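Local atomic coordinates of isocitrate dehydrogenase [NAD] subunit 1, mitochondrial (Saccharomyces cerevisiae, PDB entry 3BLX), a protein that catalyses, as part of an octamer with the IDH2 subunit, the NAD-dependent oxidative decarboxylation of isocitrate to 2-oxoglutarate in the citric acid cycle, and also binds mitochondrial mRNA leaders. Residues A166-K171 with K204-I209. Sequence-based numbering, arbitrary orientation.
Sequences AFDFAK and KEYPDI
Y206 meets F167 just where helix 190-205 ends and its chain turns towards strand 210-215. This is the joint of a beta-alpha-beta crossover, strand 177-182 to helix to parallel strand 210-215, closing against the neighbouring helix 156-172 in the isocitrate/isopropylmalate dehydrogenase fold. From CB outwards, the Y206 side chain, with CG anti to its own carbonyl carbon (chi1 -57°), carries its ring across to helix 156-172. There F167 CB sits over the middle of one ring face, 3.4 Å from the centroid, a nearly perpendicular CH-pi contact. Y206 CD1 is 3.6 Å from F167 CB and also lies near F167 CG; the two rings are close to parallel, 16° apart, but slid so far that they barely overlap. Along the CD2-CE2 edge of the ring, near its plane, K171 CD lies by CD2 and D168 OD1 by CE2. At the tip, Y206 OH donates a 2.7 Å hydrogen bond to D168 OD1, arriving from above the carboxylate plane. A leucine in place of Y206 would probably leave D168 without this donor and F167 CB without a flat face to rest on. Beyond the residue, a type I turn from Y206 to I209 directs the I209 side chain toward helix 156-172. K171 NZ reaches D208 OD2 in a long salt bridge of 3.6 Å, though D208 is poorly ordered. Deeper in, where F167, A170 and I209 all touch V178, I209 CD1 packs 3.7 Å from A170 CB.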
ATOM      1  N   ALA E 166      -8.582   9.112 -24.380  1.00 16.97           N
ATOM      2  CA  ALA E 166      -9.107   9.536 -25.670  1.00 23.87           C
ATOM      3  C   ALA E 166      -7.996   9.699 -26.709  1.00 34.24           C
ATOM      4  O   ALA E 166      -8.123   9.233 -27.853  1.00 30.26           O
ATOM      5  CB  ALA E 166      -9.893  10.835 -25.536  1.00 16.71           C
ATOM      6  N   PHE E 167      -6.899  10.340 -26.323  1.00 30.09           N
ATOM      7  CA  PHE E 167      -5.810  10.552 -27.262  1.00 27.57           C
ATOM      8  C   PHE E 167      -5.118   9.257 -27.605  1.00 33.23           C
ATOM      9  O   PHE E 167      -4.828   9.012 -28.773  1.00 31.50           O
ATOM     10  CB  PHE E 167      -4.836  11.583 -26.725  1.00 28.76           C
ATOM     11  CG  PHE E 167      -5.365  12.979 -26.797  1.00 29.65           C
ATOM     12  CD1 PHE E 167      -5.680  13.550 -28.024  1.00 30.98           C
ATOM     13  CD2 PHE E 167      -5.556  13.718 -25.651  1.00 29.35           C
ATOM     14  CE1 PHE E 167      -6.160  14.853 -28.106  1.00 31.31           C
ATOM     15  CE2 PHE E 167      -6.044  15.024 -25.723  1.00 34.35           C
ATOM     16  CZ  PHE E 167      -6.350  15.589 -26.961  1.00 29.67           C
ATOM     17  N   ASP E 168      -4.870   8.418 -26.597  1.00 33.28           N
ATOM     18  CA  ASP E 168      -4.258   7.108 -26.849  1.00 28.88           C
ATOM     19  C   ASP E 168      -5.096   6.260 -27.783  1.00 28.69           C
ATOM     20  O   ASP E 168      -4.569   5.422 -28.508  1.00 39.32           O
ATOM     21  CB  ASP E 168      -4.019   6.347 -25.558  1.00 19.52           C
ATOM     22  CG  ASP E 168      -2.814   6.866 -24.781  1.00 54.50           C
ATOM     23  OD1 ASP E 168      -1.867   7.398 -25.419  1.00 46.65           O
ATOM     24  OD2 ASP E 168      -2.812   6.732 -23.528  1.00 52.76           O
ATOM     25  N   PHE E 169      -6.398   6.498 -27.766  1.00 28.81           N
ATOM     26  CA  PHE E 169      -7.358   5.726 -28.558  1.00 37.77           C
ATOM     27  C   PHE E 169      -7.361   6.227 -29.996  1.00 35.96           C
ATOM     28  O   PHE E 169      -7.389   5.452 -30.935  1.00 33.16           O
ATOM     29  CB  PHE E 169      -8.745   5.881 -27.940  1.00 28.54           C
ATOM     30  CG  PHE E 169      -9.768   4.937 -28.473  1.00 29.08           C
ATOM     31  CD1 PHE E 169     -10.543   5.291 -29.582  1.00 30.20           C
ATOM     32  CD2 PHE E 169      -9.998   3.722 -27.837  1.00 23.19           C
ATOM     33  CE1 PHE E 169     -11.517   4.430 -30.068  1.00 31.26           C
ATOM     34  CE2 PHE E 169     -10.963   2.856 -28.306  1.00 29.33           C
ATOM     35  CZ  PHE E 169     -11.730   3.205 -29.429  1.00 31.03           C
ATOM     36  N   ALA E 170      -7.332   7.540 -30.149  1.00 29.10           N
ATOM     37  CA  ALA E 170      -7.195   8.152 -31.453  1.00 32.44           C
ATOM     38  C   ALA E 170      -5.900   7.688 -32.123  1.00 41.26           C
ATOM     39  O   ALA E 170      -5.916   7.327 -33.289  1.00 52.11           O
ATOM     40  CB  ALA E 170      -7.235   9.680 -31.331  1.00 32.33           C
ATOM     41  N   LYS E 171      -4.789   7.688 -31.382  1.00 43.79           N
ATOM     42  CA  LYS E 171      -3.496   7.168 -31.867  1.00 41.96           C
ATOM     43  C   LYS E 171      -3.639   5.735 -32.374  1.00 45.46           C
ATOM     44  O   LYS E 171      -3.277   5.417 -33.501  1.00 55.12           O
ATOM     45  CB  LYS E 171      -2.441   7.190 -30.747  1.00 40.54           C
ATOM     46  CG  LYS E 171      -0.997   7.526 -31.177  1.00 50.60           C
ATOM     47  CD  LYS E 171      -0.796   9.060 -31.276  1.00 76.64           C
ATOM     48  CE  LYS E 171       0.658   9.480 -31.582  1.00 86.53           C
ATOM     49  NZ  LYS E 171       0.805  10.977 -31.797  1.00 78.55           N
ATOM     50  N   LYS E 204       0.831  19.260 -25.815  1.00 53.05           N
ATOM     51  CA  LYS E 204       2.098  18.824 -25.226  1.00 38.56           C
ATOM     52  C   LYS E 204       2.402  17.361 -25.466  1.00 49.09           C
ATOM     53  O   LYS E 204       3.549  17.004 -25.700  1.00 62.66           O
ATOM     54  CB  LYS E 204       2.157  19.133 -23.724  1.00 45.42           C
ATOM     55  CG  LYS E 204       1.972  20.616 -23.382  1.00 59.76           C
ATOM     56  CD  LYS E 204       2.050  20.880 -21.878  1.00 75.60           C
ATOM     57  CE  LYS E 204       1.632  22.323 -21.559  1.00 98.86           C
ATOM     58  NZ  LYS E 204       1.391  22.550 -20.100  1.00 84.58           N
ATOM     59  N   GLU E 205       1.393  16.498 -25.411  1.00 56.89           N
ATOM     60  CA  GLU E 205       1.677  15.056 -25.465  1.00 43.91           C
ATOM     61  C   GLU E 205       1.254  14.350 -26.769  1.00 45.12           C
ATOM     62  O   GLU E 205       1.706  13.238 -27.051  1.00 43.96           O
ATOM     63  CB  GLU E 205       1.089  14.327 -24.247  1.00 43.39           C
ATOM     64  CG  GLU E 205       1.387  14.961 -22.890  1.00 40.25           C
ATOM     65  CD  GLU E 205       0.907  14.086 -21.713  1.00 66.61           C
ATOM     66  OE1 GLU E 205       0.644  12.869 -21.906  1.00 53.43           O
ATOM     67  OE2 GLU E 205       0.794  14.621 -20.585  1.00 59.78           O
ATOM     68  N   TYR E 206       0.391  14.986 -27.552  1.00 47.97           N
ATOM     69  CA  TYR E 206      -0.126  14.356 -28.778  1.00 57.00           C
ATOM     70  C   TYR E 206      -0.227  15.389 -29.912  1.00 57.29           C
ATOM     71  O   TYR E 206      -1.318  15.839 -30.275  1.00 55.02           O
ATOM     72  CB  TYR E 206      -1.490  13.681 -28.515  1.00 39.15           C
ATOM     73  CG  TYR E 206      -1.466  12.634 -27.392  1.00 39.56           C
ATOM     74  CD1 TYR E 206      -1.650  13.005 -26.062  1.00 36.66           C
ATOM     75  CD2 TYR E 206      -1.274  11.277 -27.670  1.00 42.84           C
ATOM     76  CE1 TYR E 206      -1.622  12.073 -25.042  1.00 32.46           C
ATOM     77  CE2 TYR E 206      -1.248  10.322 -26.648  1.00 36.98           C
ATOM     78  CZ  TYR E 206      -1.423  10.728 -25.332  1.00 45.40           C
ATOM     79  OH  TYR E 206      -1.391   9.779 -24.309  1.00 36.86           O
ATOM     80  N   PRO E 207       0.923  15.783 -30.471  1.00 68.91           N
ATOM     81  CA  PRO E 207       0.924  16.937 -31.384  1.00 65.14           C
ATOM     82  C   PRO E 207       0.352  16.566 -32.754  1.00 71.32           C
ATOM     83  O   PRO E 207      -0.233  17.420 -33.450  1.00 48.04           O
ATOM     84  CB  PRO E 207       2.411  17.298 -31.499  1.00 55.80           C
ATOM     85  CG  PRO E 207       3.122  16.452 -30.413  1.00 67.55           C
ATOM     86  CD  PRO E 207       2.272  15.236 -30.252  1.00 54.50           C
ATOM     87  N   ASP E 208       0.513  15.285 -33.108  1.00 71.62           N
ATOM     88  CA  ASP E 208       0.029  14.721 -34.377  1.00 70.74           C
ATOM     89  C   ASP E 208      -1.502  14.651 -34.473  1.00 77.14           C
ATOM     90  O   ASP E 208      -2.061  14.319 -35.526  1.00 67.59           O
ATOM     91  CB  ASP E 208       0.601  13.316 -34.575  1.00 90.29           C
ATOM     92  CG  ASP E 208       2.122  13.308 -34.691  1.00123.91           C
ATOM     93  OD1 ASP E 208       2.711  14.404 -34.854  1.00120.64           O
ATOM     94  OD2 ASP E 208       2.724  12.202 -34.623  1.00112.11           O
ATOM     95  N   ILE E 209      -2.169  14.958 -33.365  1.00 70.22           N
ATOM     96  CA  ILE E 209      -3.619  14.917 -33.308  1.00 50.28           C
ATOM     97  C   ILE E 209      -4.236  16.303 -33.095  1.00 51.82           C
ATOM     98  O   ILE E 209      -3.843  17.055 -32.192  1.00 55.20           O
ATOM     99  CB  ILE E 209      -4.096  13.946 -32.218  1.00 41.11           C
ATOM    100  CG1 ILE E 209      -3.689  12.530 -32.582  1.00 32.57           C
ATOM    101  CG2 ILE E 209      -5.605  14.036 -32.066  1.00 46.21           C
ATOM    102  CD1 ILE E 209      -3.993  11.525 -31.513  1.00 51.73           C
TER